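Local coordinates for protein F420-dependent methylenetetrahydromethanopterin dehydrogenase (Methanopyrus kandleri, PDB 1QV9) that catalyses the reversible, coenzyme F420-dependent reduction of methenyl-tetrahydromethanopterin to methylene-tetrahydromethanopterin, a step in methanogenesis from carbon dioxide, as a homohexamer built as a trimer of dimers, at residues V157-D162 with L189-F194; A149-F154 with V201-A206; K120-L125 with A142-V147; K104-M109 with L114-V119. One frame throughout, in Å; residues are numbered along the deposited sequence. Where two conformers were deposited one is given.

Contact 1: V157-D162 with L189-F194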
loop_
_atom_site.group_PDB
_atom_site.type_symbol
_atom_site.label_atom_id
_atom_site.label_comp_id
_atom_site.label_asym_id
_atom_site.label_seq_id
_atom_site.Cartn_x
_atom_site.Cartn_y
_atom_site.Cartn_z
ATOM N N VAL A 157 24.240 17.844 3.725
ATOM C CA VAL A 157 25.160 18.280 2.673
ATOM C C VAL A 157 24.938 19.737 2.330
ATOM O O VAL A 157 25.913 20.471 2.167
ATOM C CB VAL A 157 24.987 17.349 1.406
ATOM C CG1 VAL A 157 25.901 17.760 0.271
ATOM C CG2 VAL A 157 25.272 15.916 1.794
ATOM N N GLN A 158 23.675 20.141 2.218
ATOM C CA GLN A 158 23.311 21.521 1.914
ATOM C C GLN A 158 23.931 22.413 2.985
ATOM O O GLN A 158 24.576 23.415 2.650
ATOM C CB GLN A 158 21.787 21.693 1.923
ATOM C CG GLN A 158 21.308 23.143 1.690
ATOM C CD GLN A 158 19.871 23.446 2.148
ATOM O OE1 GLN A 158 19.061 22.546 2.409
ATOM N NE2 GLN A 158 19.539 24.750 2.220
ATOM N N GLU A 159 23.761 22.038 4.252
ATOM C CA GLU A 159 24.297 22.897 5.327
ATOM C C GLU A 159 25.794 23.032 5.280
ATOM O O GLU A 159 26.345 24.133 5.454
ATOM C CB GLU A 159 23.888 22.364 6.695
ATOM C CG GLU A 159 22.444 22.539 7.052
ATOM C CD GLU A 159 22.156 21.995 8.454
ATOM O OE1 GLU A 159 23.085 21.425 9.092
ATOM O OE2 GLU A 159 21.010 22.139 8.904
ATOM N N ALA A 160 26.479 21.919 5.056
ATOM C CA ALA A 160 27.931 21.967 5.009
ATOM C C ALA A 160 28.434 22.897 3.906
ATOM O O ALA A 160 29.390 23.664 4.097
ATOM C CB ALA A 160 28.508 20.569 4.805
ATOM N N PHE A 161 27.812 22.827 2.730
ATOM C CA PHE A 161 28.241 23.691 1.643
ATOM C C PHE A 161 27.796 25.114 1.824
ATOM O O PHE A 161 28.526 26.019 1.428
ATOM C CB PHE A 161 27.772 23.124 0.279
ATOM C CG PHE A 161 28.679 22.069 -0.257
ATOM C CD1 PHE A 161 28.245 20.765 -0.373
ATOM C CD2 PHE A 161 30.001 22.368 -0.562
ATOM C CE1 PHE A 161 29.118 19.743 -0.782
ATOM C CE2 PHE A 161 30.880 21.370 -0.963
ATOM C CZ PHE A 161 30.437 20.046 -1.075
ATOM N N ASP A 162 26.636 25.338 2.432
ATOM C CA ASP A 162 26.187 26.712 2.657
ATOM C C ASP A 162 27.173 27.417 3.618
ATOM O O ASP A 162 27.466 28.599 3.431
ATOM C CB ASP A 162 24.765 26.721 3.198
ATOM C CG ASP A 162 23.707 26.681 2.066
ATOM O OD1 ASP A 162 22.557 26.282 2.334
ATOM O OD2 ASP A 162 24.036 27.088 0.922
ATOM N N LEU A 189 20.288 11.089 14.506
ATOM C CA LEU A 189 19.961 11.219 15.929
ATOM C C LEU A 189 20.104 12.634 16.446
ATOM O O LEU A 189 19.375 13.032 17.369
ATOM C CB LEU A 189 20.848 10.271 16.725
ATOM C CG LEU A 189 20.488 8.787 16.566
ATOM C CD1 LEU A 189 21.641 7.925 17.078
ATOM C CD2 LEU A 189 19.178 8.445 17.286
ATOM N N GLU A 190 21.021 13.410 15.869
ATOM C CA GLU A 190 21.214 14.784 16.335
ATOM C C GLU A 190 20.776 15.895 15.386
ATOM O O GLU A 190 21.156 17.059 15.544
ATOM C CB GLU A 190 22.687 14.971 16.711
ATOM C CG GLU A 190 23.057 14.169 17.936
ATOM C CD GLU A 190 24.543 14.225 18.226
ATOM O OE1 GLU A 190 24.894 14.359 19.415
ATOM O OE2 GLU A 190 25.352 14.127 17.282
ATOM N N ARG A 191 19.978 15.545 14.387
ATOM C CA ARG A 191 19.486 16.537 13.453
ATOM C C ARG A 191 18.149 17.023 14.031
ATOM O O ARG A 191 17.498 16.319 14.797
ATOM C CB ARG A 191 19.255 15.889 12.083
ATOM C CG ARG A 191 20.504 15.257 11.429
ATOM C CD ARG A 191 21.470 16.316 10.933
ATOM N NE ARG A 191 20.796 17.278 10.075
ATOM C CZ ARG A 191 21.340 18.426 9.701
ATOM N NH1 ARG A 191 22.572 18.734 10.114
ATOM N NH2 ARG A 191 20.648 19.283 8.955
ATOM N N GLU A 192 17.718 18.217 13.685
ATOM C CA GLU A 192 16.419 18.635 14.211
ATOM C C GLU A 192 15.432 18.412 13.073
ATOM O O GLU A 192 14.427 19.088 12.961
ATOM C CB GLU A 192 16.446 20.113 14.592
ATOM C CG GLU A 192 17.382 20.392 15.741
ATOM C CD GLU A 192 17.038 19.542 16.941
ATOM O OE1 GLU A 192 16.180 19.962 17.755
ATOM O OE2 GLU A 192 17.610 18.440 17.060
ATOM N N GLU A 193 15.731 17.433 12.241
ATOM C CA GLU A 193 14.923 17.172 11.052
ATOM C C GLU A 193 13.422 16.868 11.269
ATOM O O GLU A 193 12.522 17.575 10.759
ATOM C CB GLU A 193 15.597 16.015 10.289
ATOM C CG GLU A 193 15.010 15.666 8.894
ATOM C CD GLU A 193 15.262 16.748 7.871
ATOM O OE1 GLU A 193 16.269 17.505 7.993
ATOM O OE2 GLU A 193 14.444 16.827 6.936
ATOM N N PHE A 194 13.154 15.850 12.074
ATOM C CA PHE A 194 11.798 15.373 12.267
ATOM C C PHE A 194 11.078 15.757 13.541
ATOM O O PHE A 194 11.609 15.576 14.654
ATOM C CB PHE A 194 11.816 13.836 12.188
ATOM C CG PHE A 194 12.316 13.310 10.858
ATOM C CD1 PHE A 194 11.489 13.359 9.753
ATOM C CD2 PHE A 194 13.618 12.816 10.711
ATOM C CE1 PHE A 194 11.952 12.924 8.494
ATOM C CE2 PHE A 194 14.090 12.388 9.478
ATOM C CZ PHE A 194 13.261 12.438 8.364
#
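The backbones stay well apart: the CA atoms of Glu159 and Arg191, the nearest pair between the two segments, are 11.4 Å apart. Segment 157-162 is the middle of helix 153-169, whereas 189-194 is irregular chain between strand 180-183 and helix 197-223. Only long side chains can bridge such a separation, and glutamate and arginine suit it well, meeting from opposite directions. Glu159 reaches out with its chain straight beyond CG. Arg191 is folded at chi2 (-72°) and chi3, which turns its guanidinium back toward the helix.

The two ends grip through a pair of hydrogen bonds forming a bidentate salt bridge. Arg191 NH1 donates to Glu159 OE1 at 2.9 Å, and Arg191 NH2 donates to Glu159 OE2, also at 2.9 Å, although this second bond is bent and weak. The flat groups are not coplanar; their planes differ by 53°. OE1 lies almost in the guanidinium plane, yet NH1 approaches OE1 from 46° above the carboxylate plane, so the fit is favourable for the arginine and skewed for the acid.

Nearby, Glu193 forms a salt bridge with Arg155, and the Phe194 ring packs on helix 197-223. This is a surface salt bridge between an exposed helix flank and a connecting loop, tying helix 153-169 of the alpha/beta domain to the chain that leads into the long helix 197-223.

Contact 2: A149-F154 with V201-A206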
loop_
_atom_site.group_PDB
_atom_site.type_symbol
_atom_site.label_atom_id
_atom_site.label_comp_id
_atom_site.label_asym_id
_atom_site.label_seq_id
_atom_site.Cartn_x
_atom_site.Cartn_y
_atom_site.Cartn_z
ATOM N N ALA A 149 17.111 12.204 0.166
ATOM C CA ALA A 149 16.379 13.460 0.350
ATOM C C ALA A 149 15.438 13.385 1.531
ATOM O O ALA A 149 15.567 14.177 2.473
ATOM C CB ALA A 149 15.600 13.790 -0.944
ATOM N N ALA A 150 14.503 12.439 1.522
ATOM C CA ALA A 150 13.495 12.355 2.572
ATOM C C ALA A 150 14.003 12.009 3.966
ATOM O O ALA A 150 13.326 12.279 4.947
ATOM C CB ALA A 150 12.345 11.416 2.128
ATOM N N THR A 151 15.180 11.385 4.060
ATOM C CA THR A 151 15.725 11.086 5.403
ATOM C C THR A 151 16.443 12.310 5.962
ATOM O O THR A 151 16.754 12.348 7.168
ATOM C CB THR A 151 16.739 9.930 5.358
ATOM O OG1 THR A 151 17.826 10.304 4.507
ATOM C CG2 THR A 151 16.035 8.629 4.899
ATOM N N GLY A 152 16.698 13.299 5.107
ATOM C CA GLY A 152 17.396 14.492 5.563
ATOM C C GLY A 152 18.888 14.494 5.304
ATOM O O GLY A 152 19.575 15.470 5.637
ATOM N N VAL A 153 19.423 13.431 4.687
ATOM C CA VAL A 153 20.849 13.408 4.407
ATOM C C VAL A 153 21.273 14.576 3.503
ATOM O O VAL A 153 22.334 15.166 3.711
ATOM C CB VAL A 153 21.280 12.060 3.739
ATOM C CG1 VAL A 153 22.705 12.160 3.159
ATOM C CG2 VAL A 153 21.179 10.950 4.779
ATOM N N PHE A 154 20.447 14.908 2.495
ATOM C CA PHE A 154 20.808 16.006 1.603
ATOM C C PHE A 154 20.801 17.350 2.350
ATOM O O PHE A 154 21.488 18.274 1.900
ATOM C CB PHE A 154 19.847 16.072 0.387
ATOM C CG PHE A 154 20.155 15.063 -0.709
ATOM C CD1 PHE A 154 19.176 14.733 -1.626
ATOM C CD2 PHE A 154 21.394 14.469 -0.810
ATOM C CE1 PHE A 154 19.425 13.818 -2.650
ATOM C CE2 PHE A 154 21.647 13.532 -1.845
ATOM C CZ PHE A 154 20.657 13.229 -2.744
ATOM N N VAL A 201 12.779 7.488 13.264
ATOM C CA VAL A 201 13.136 6.089 13.369
ATOM C C VAL A 201 12.976 5.354 12.031
ATOM O O VAL A 201 13.813 4.491 11.650
ATOM C CB VAL A 201 12.304 5.450 14.504
ATOM C CG1 VAL A 201 12.326 3.961 14.416
ATOM C CG2 VAL A 201 12.896 5.935 15.862
ATOM N N LYS A 202 11.926 5.692 11.286
ATOM C CA LYS A 202 11.767 5.084 9.957
ATOM C C LYS A 202 12.891 5.551 9.029
ATOM O O LYS A 202 13.362 4.811 8.184
ATOM C CB LYS A 202 10.400 5.457 9.357
ATOM C CG LYS A 202 9.271 4.768 10.076
ATOM C CD LYS A 202 7.890 5.266 9.591
ATOM C CE LYS A 202 6.715 4.635 10.345
ATOM N NZ LYS A 202 6.450 3.225 9.976
ATOM N N ALA A 203 13.263 6.835 9.112
ATOM C CA ALA A 203 14.355 7.378 8.295
ATOM C C ALA A 203 15.685 6.677 8.633
ATOM O O ALA A 203 16.456 6.379 7.756
ATOM C CB ALA A 203 14.462 8.911 8.509
HETATM N N MSE A 204 15.900 6.393 9.920
HETATM C CA MSE A 204 17.104 5.682 10.329
HETATM C C MSE A 204 17.076 4.277 9.752
HETATM O O MSE A 204 18.091 3.828 9.230
HETATM C CB MSE A 204 17.193 5.626 11.856
HETATM C CG MSE A 204 17.440 7.032 12.419
HETATM SE SE MSE A 204 17.316 7.041 14.390
HETATM C CE MSE A 204 18.470 5.591 14.723
ATOM N N ALA A 205 15.937 3.588 9.842
ATOM C CA ALA A 205 15.833 2.252 9.240
ATOM C C ALA A 205 16.139 2.348 7.733
ATOM O O ALA A 205 16.786 1.486 7.158
ATOM C CB ALA A 205 14.447 1.671 9.432
ATOM N N ALA A 206 15.627 3.372 7.048
ATOM C CA ALA A 206 15.936 3.486 5.648
ATOM C C ALA A 206 17.440 3.634 5.356
ATOM O O ALA A 206 17.932 3.063 4.405
ATOM C CB ALA A 206 15.147 4.706 5.029
#
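A tight helix-to-helix turn, closing helix 134-150 and opening helix 153-169, presses Thr151 against Ala203 and Ala206 of helix 197-223. The chain changes direction sharply at Thr151 and Gly152. Gly152 takes a positive phi (97°), where a CB would collide with the carbonyl O of Thr151, and this suits glycine; the same residue is also the N-cap of helix 153-169. Gly152 N is bonded to Ala149 O at 3.0 Å, part of the last turn.

Small residues allow the backbones to come very close, with the CA atoms of Thr151 and Ala203 4.9 Å apart. One methyl does most of the work. Thr151 CG2 lies 3.9 Å from Ala203 CB and 3.7 Å from Ala203 O, and on the neighbouring turn it meets Ala206 CB at 4.0 Å. The methyl thus rests against two alanines three residues apart on one side of the helix. A chi1 of 61° sends CG2 there while OG1 turns back to the preceding helix, onto Val147 O, to which it is hydrogen-bonded.

Leu207 also packs on Thr151, and Leu188 on Ala203. Ala149 and Phe154 also touch Ala138 of a neighbouring subunit.

With no hydrogen bond crossing the interface, the fit depends on shape: threonine satisfies its hydroxyl on the preceding helix and offers only carbon to its neighbour, so a polar residue can be buried in an apolar contact.

Contact 3: K120-L125 with A142-V147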
loop_
_atom_site.group_PDB
_atom_site.type_symbol
_atom_site.label_atom_id
_atom_site.label_comp_id
_atom_site.label_asym_id
_atom_site.label_seq_id
_atom_site.Cartn_x
_atom_site.Cartn_y
_atom_site.Cartn_z
ATOM N N LYS A 120 27.753 7.077 3.772
ATOM C CA LYS A 120 27.704 5.611 3.798
ATOM C C LYS A 120 26.456 5.009 3.148
ATOM O O LYS A 120 26.512 3.977 2.506
ATOM C CB LYS A 120 27.923 5.081 5.235
ATOM C CG LYS A 120 29.229 5.595 5.812
ATOM C CD LYS A 120 29.587 4.993 7.186
ATOM C CE LYS A 120 30.174 3.607 7.005
ATOM N NZ LYS A 120 30.583 3.007 8.314
ATOM N N PRO A 121 25.297 5.670 3.290
ATOM C CA PRO A 121 24.136 5.052 2.632
ATOM C C PRO A 121 24.078 5.219 1.091
ATOM O O PRO A 121 23.154 4.679 0.453
ATOM C CB PRO A 121 22.922 5.708 3.289
ATOM C CG PRO A 121 23.458 6.812 4.169
ATOM C CD PRO A 121 24.920 6.585 4.381
ATOM N N ASP A 122 25.042 5.935 0.507
ATOM C CA ASP A 122 25.073 6.153 -0.957
ATOM C C ASP A 122 25.729 4.916 -1.528
ATOM O O ASP A 122 26.894 4.932 -1.950
ATOM C CB ASP A 122 25.912 7.398 -1.257
ATOM C CG ASP A 122 25.521 8.076 -2.542
ATOM O OD1 ASP A 122 25.167 7.348 -3.498
ATOM O OD2 ASP A 122 25.600 9.335 -2.613
ATOM N N ALA A 123 24.940 3.859 -1.576
ATOM C CA ALA A 123 25.423 2.530 -1.942
ATOM C C ALA A 123 25.634 2.187 -3.402
ATOM O O ALA A 123 24.861 2.567 -4.262
ATOM C CB ALA A 123 24.457 1.507 -1.334
HETATM N N MSE A 124 26.714 1.473 -3.695
HETATM C CA MSE A 124 26.980 1.049 -5.069
HETATM C C MSE A 124 25.831 0.144 -5.532
HETATM O O MSE A 124 25.320 -0.686 -4.774
HETATM C CB MSE A 124 28.301 0.280 -5.137
HETATM C CG MSE A 124 28.726 -0.092 -6.546
HETATM SE SE MSE A 124 30.282 -1.252 -6.495
HETATM C CE MSE A 124 29.387 -2.954 -6.638
ATOM N N LEU A 125 25.423 0.307 -6.783
ATOM C CA LEU A 125 24.332 -0.480 -7.320
ATOM C C LEU A 125 24.763 -1.875 -7.813
ATOM O O LEU A 125 25.971 -2.192 -7.813
ATOM C CB LEU A 125 23.573 0.293 -8.386
ATOM C CG LEU A 125 24.274 1.043 -9.499
ATOM C CD1 LEU A 125 25.147 0.131 -10.319
ATOM C CD2 LEU A 125 23.186 1.706 -10.353
ATOM N N ALA A 142 16.613 6.611 -8.652
ATOM C CA ALA A 142 15.392 7.297 -8.165
ATOM C C ALA A 142 15.122 6.900 -6.716
ATOM O O ALA A 142 14.789 7.732 -5.883
ATOM C CB ALA A 142 14.173 6.923 -9.049
ATOM N N ASP A 143 15.259 5.606 -6.391
ATOM C CA ASP A 143 15.026 5.172 -5.042
ATOM C C ASP A 143 16.072 5.736 -4.089
ATOM O O ASP A 143 15.713 6.188 -2.979
ATOM C CB ASP A 143 15.013 3.637 -4.974
ATOM C CG ASP A 143 13.716 3.049 -5.511
ATOM O OD1 ASP A 143 12.658 3.737 -5.485
ATOM O OD2 ASP A 143 13.742 1.877 -5.960
ATOM N N LEU A 144 17.342 5.694 -4.494
ATOM C CA LEU A 144 18.405 6.229 -3.643
ATOM C C LEU A 144 18.212 7.734 -3.417
ATOM O O LEU A 144 18.377 8.206 -2.289
ATOM C CB LEU A 144 19.757 5.901 -4.279
ATOM C CG LEU A 144 20.967 6.526 -3.594
ATOM C CD1 LEU A 144 21.080 6.070 -2.149
ATOM C CD2 LEU A 144 22.249 6.115 -4.380
HETATM N N MSE A 145 17.836 8.471 -4.476
HETATM C CA MSE A 145 17.612 9.929 -4.325
HETATM C C MSE A 145 16.490 10.181 -3.322
HETATM O O MSE A 145 16.580 11.105 -2.471
HETATM C CB MSE A 145 17.258 10.547 -5.686
HETATM C CG MSE A 145 17.146 12.054 -5.606
HETATM SE SE MSE A 145 16.817 12.778 -7.407
HETATM C CE MSE A 145 18.421 12.054 -8.253
ATOM N N LYS A 146 15.418 9.391 -3.398
ATOM C CA LYS A 146 14.310 9.572 -2.449
ATOM C C LYS A 146 14.819 9.316 -1.018
ATOM O O LYS A 146 14.492 10.042 -0.073
ATOM C CB LYS A 146 13.163 8.600 -2.801
ATOM C CG LYS A 146 12.025 8.535 -1.815
ATOM C CD LYS A 146 11.445 9.900 -1.538
ATOM C CE LYS A 146 10.218 9.775 -0.658
ATOM N NZ LYS A 146 9.648 11.078 -0.288
ATOM N N VAL A 147 15.609 8.255 -0.844
ATOM C CA VAL A 147 16.141 7.976 0.485
ATOM C C VAL A 147 17.007 9.125 0.994
ATOM O O VAL A 147 16.789 9.621 2.108
ATOM C CB VAL A 147 16.982 6.669 0.449
ATOM C CG1 VAL A 147 17.782 6.496 1.791
ATOM C CG2 VAL A 147 16.067 5.484 0.212
#
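The carboxylate of Asp122 meets the side chain of Leu144: methyl CD2 stands well out of the carboxylate plane, beside OD1 at 3.3 Å. The second flat group is the carbonyl of Pro121, whose O touches the other methyl, Leu144 CD1, at 3.6 Å. Both belong to an inverse gamma turn centred on Asp122, at the start of the loop that leaves strand 115-119 and leads to helix 134-150. A weak bond from Ala123 N to Pro121 O at 2.8 Å closes the turn.

Proline and the tight turn bend the chain sharply just beyond the sheet, presenting carbonyl oxygen and carboxylate to the same leucine. Leu144 points toward the loop with CG anti to its N (chi1 173°), and its two methyls come up to the turn from one side, CD1 at Pro121 O and CD2 at Asp122 OD1. The aspartate and leucine side chains cross at about a right angle.

The charge of Asp122 is not answered by Leu144, which supplies only an apolar wall. OD1 and OD2 are hydrogen-bonded by the backbone N atoms of Gly15 and Thr16, at the beginning of helix 15-19, whose N-terminal end would probably favour the carboxylate. The Pro121 ring also packs on Ala210 of helix 197-223.

Farther along the loop, Ala123 O approaches Leu144 CD2 only to 4.4 Å and is hydrogen-bonded instead to the hydroxyl OH of Tyr140.

Contact 4: K104-M109 with L114-V119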
loop_
_atom_site.group_PDB
_atom_site.type_symbol
_atom_site.label_atom_id
_atom_site.label_comp_id
_atom_site.label_asym_id
_atom_site.label_seq_id
_atom_site.Cartn_x
_atom_site.Cartn_y
_atom_site.Cartn_z
ATOM N N LYS A 104 38.676 4.345 3.904
ATOM C CA LYS A 104 40.036 3.805 3.803
ATOM C C LYS A 104 41.108 4.880 3.589
ATOM O O LYS A 104 42.270 4.686 3.968
ATOM C CB LYS A 104 40.111 2.810 2.644
ATOM C CG LYS A 104 39.349 1.512 2.883
ATOM C CD LYS A 104 39.270 0.661 1.627
ATOM C CE LYS A 104 38.244 1.237 0.645
ATOM N NZ LYS A 104 38.335 0.628 -0.688
ATOM N N VAL A 105 40.750 6.007 2.978
ATOM C CA VAL A 105 41.736 7.054 2.722
ATOM C C VAL A 105 41.469 8.367 3.449
ATOM O O VAL A 105 41.914 9.436 3.048
ATOM C CB VAL A 105 41.913 7.292 1.188
ATOM C CG1 VAL A 105 42.527 6.063 0.556
ATOM C CG2 VAL A 105 40.551 7.570 0.512
ATOM N N LYS A 106 40.747 8.270 4.554
ATOM C CA LYS A 106 40.441 9.430 5.349
ATOM C C LYS A 106 41.751 10.090 5.809
ATOM O O LYS A 106 41.908 11.311 5.729
ATOM C CB LYS A 106 39.607 8.987 6.563
ATOM C CG LYS A 106 38.886 10.100 7.273
ATOM C CD LYS A 106 37.946 9.557 8.376
ATOM C CE LYS A 106 38.703 9.230 9.661
ATOM N NZ LYS A 106 39.500 10.374 10.206
ATOM N N ASP A 107 42.683 9.280 6.310
ATOM C CA ASP A 107 43.933 9.866 6.788
ATOM C C ASP A 107 44.704 10.515 5.638
ATOM O O ASP A 107 45.256 11.599 5.802
ATOM C CB ASP A 107 44.801 8.805 7.493
ATOM C CG ASP A 107 44.239 8.395 8.845
ATOM O OD1 ASP A 107 43.538 9.208 9.486
ATOM O OD2 ASP A 107 44.514 7.259 9.270
ATOM N N GLU A 108 44.732 9.854 4.478
ATOM C CA GLU A 108 45.403 10.413 3.307
ATOM C C GLU A 108 44.798 11.754 2.949
ATOM O O GLU A 108 45.511 12.703 2.665
ATOM C CB GLU A 108 45.261 9.505 2.075
ATOM C CG GLU A 108 46.215 8.346 1.994
ATOM C CD GLU A 108 46.152 7.624 0.639
ATOM O OE1 GLU A 108 45.881 8.278 -0.408
ATOM O OE2 GLU A 108 46.393 6.395 0.628
HETATM N N MSE A 109 43.470 11.843 2.943
HETATM C CA MSE A 109 42.867 13.116 2.581
HETATM C C MSE A 109 43.192 14.221 3.548
HETATM O O MSE A 109 43.427 15.352 3.135
HETATM C CB MSE A 109 41.340 12.992 2.438
HETATM C CG MSE A 109 40.937 12.198 1.212
HETATM SE SE MSE A 109 39.016 12.131 0.873
HETATM C CE MSE A 109 38.506 10.908 2.335
ATOM N N LEU A 114 42.609 18.048 2.216
ATOM C CA LEU A 114 41.299 18.012 1.564
ATOM C C LEU A 114 40.153 17.796 2.533
ATOM O O LEU A 114 40.311 17.088 3.520
ATOM C CB LEU A 114 41.271 16.854 0.557
ATOM C CG LEU A 114 42.254 16.920 -0.606
ATOM C CD1 LEU A 114 42.277 15.545 -1.317
ATOM C CD2 LEU A 114 41.882 18.045 -1.564
ATOM N N GLY A 115 39.015 18.455 2.271
ATOM C CA GLY A 115 37.830 18.197 3.061
ATOM C C GLY A 115 37.131 16.973 2.451
ATOM O O GLY A 115 37.488 16.497 1.344
ATOM N N TYR A 116 36.171 16.420 3.181
ATOM C CA TYR A 116 35.421 15.272 2.644
ATOM C C TYR A 116 34.054 15.122 3.262
ATOM O O TYR A 116 33.819 15.537 4.386
ATOM C CB TYR A 116 36.167 13.924 2.826
ATOM C CG TYR A 116 36.624 13.586 4.238
ATOM C CD1 TYR A 116 37.922 13.894 4.636
ATOM C CD2 TYR A 116 35.761 13.023 5.174
ATOM C CE1 TYR A 116 38.353 13.650 5.944
ATOM C CE2 TYR A 116 36.183 12.784 6.495
ATOM C CZ TYR A 116 37.481 13.104 6.854
ATOM O OH TYR A 116 37.915 12.869 8.146
ATOM N N ILE A 117 33.128 14.555 2.484
ATOM C CA ILE A 117 31.817 14.226 3.015
ATOM C C ILE A 117 31.629 12.826 2.462
ATOM O O ILE A 117 31.518 12.630 1.241
ATOM C CB ILE A 117 30.675 15.133 2.511
ATOM C CG1 ILE A 117 30.978 16.575 2.933
ATOM C CG2 ILE A 117 29.338 14.660 3.131
ATOM C CD1 ILE A 117 29.950 17.629 2.438
ATOM N N LEU A 118 31.665 11.839 3.356
ATOM C CA LEU A 118 31.504 10.448 2.949
ATOM C C LEU A 118 30.104 9.998 3.352
ATOM O O LEU A 118 29.757 10.024 4.519
ATOM C CB LEU A 118 32.565 9.577 3.619
ATOM C CG LEU A 118 33.989 10.002 3.223
ATOM C CD1 LEU A 118 34.985 9.077 3.904
ATOM C CD2 LEU A 118 34.163 9.897 1.684
ATOM N N VAL A 119 29.286 9.602 2.378
ATOM C CA VAL A 119 27.916 9.221 2.641
ATOM C C VAL A 119 27.796 7.703 2.594
ATOM O O VAL A 119 27.737 7.095 1.505
ATOM C CB VAL A 119 26.998 9.903 1.583
ATOM C CG1 VAL A 119 25.529 9.622 1.877
ATOM C CG2 VAL A 119 27.250 11.411 1.631
#
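Tyr116 and Met109, a selenomethionine, meet because of two torsions. Tyr116 CG sits between the backbone N and carbonyl carbon (chi1 53°), with the ring directed to helix 106-111; the selenomethionine bends at chi3 (-73°), bringing CE back to the ring. In the conformer described, Met109 CE lies 3.8 Å from Tyr116 CG, and SE is 5.2 Å from the ring centroid, 56° off its normal. This is an oblique Met-aromatic contact. The same CE reaches Leu118 CD1 at 4.3 Å, two residues along the strand and on the same side of it.

Lys106 contributes carbon rather than charge: its CG presses close to Tyr116 OH at 3.1 Å. A bent chain then carries NZ to a salt bridge with Glu110, whose OE2 also hydrogen-bonds the Tyr116 hydroxyl. Where the chain turns back, Leu114 N donates to Met109 O at 3.0 Å, and Met109 CB lies 4.3 Å from Leu114 CB.

These elements form the second half of the beta-alpha-beta unit made by strand 94-99, helix 106-111 and strand 115-119. Alternation along the strand gives Tyr116 and Leu118 to this helix, while Ile117 faces Ala160 and Phe161 of helix 153-169. Chemically, in this conformer, one of two for Met109, the polarisable selenium and its methyl pack against Tyr116 and Leu118, and the amphipathic lysine and tyrosine carry their polar ends to one shared carboxylate.

The four contacts lie around one parallel sheet and the long helices beside it. Contacts 1 and 2, with centres 11 Å apart, share helix 153-169 and meet at Phe194, whose CE2 is 3.6 Å from Ala203 CB. Contacts 2 and 3, also 11 Å apart, both use helix 134-150 and both touch a neighbouring subunit. Contact 4 runs directly into contact 3 in sequence, although their centres are 19 Å apart. It meets contact 1 on the face of the strand turned to helix 153-169, where Ile117 CD1 is 3.9 Å from Phe161 CE1, and contact 2 through Val119 and Val153. A bound magnesium ion lies about 8 Å from the Leu114 side chain of contact 4.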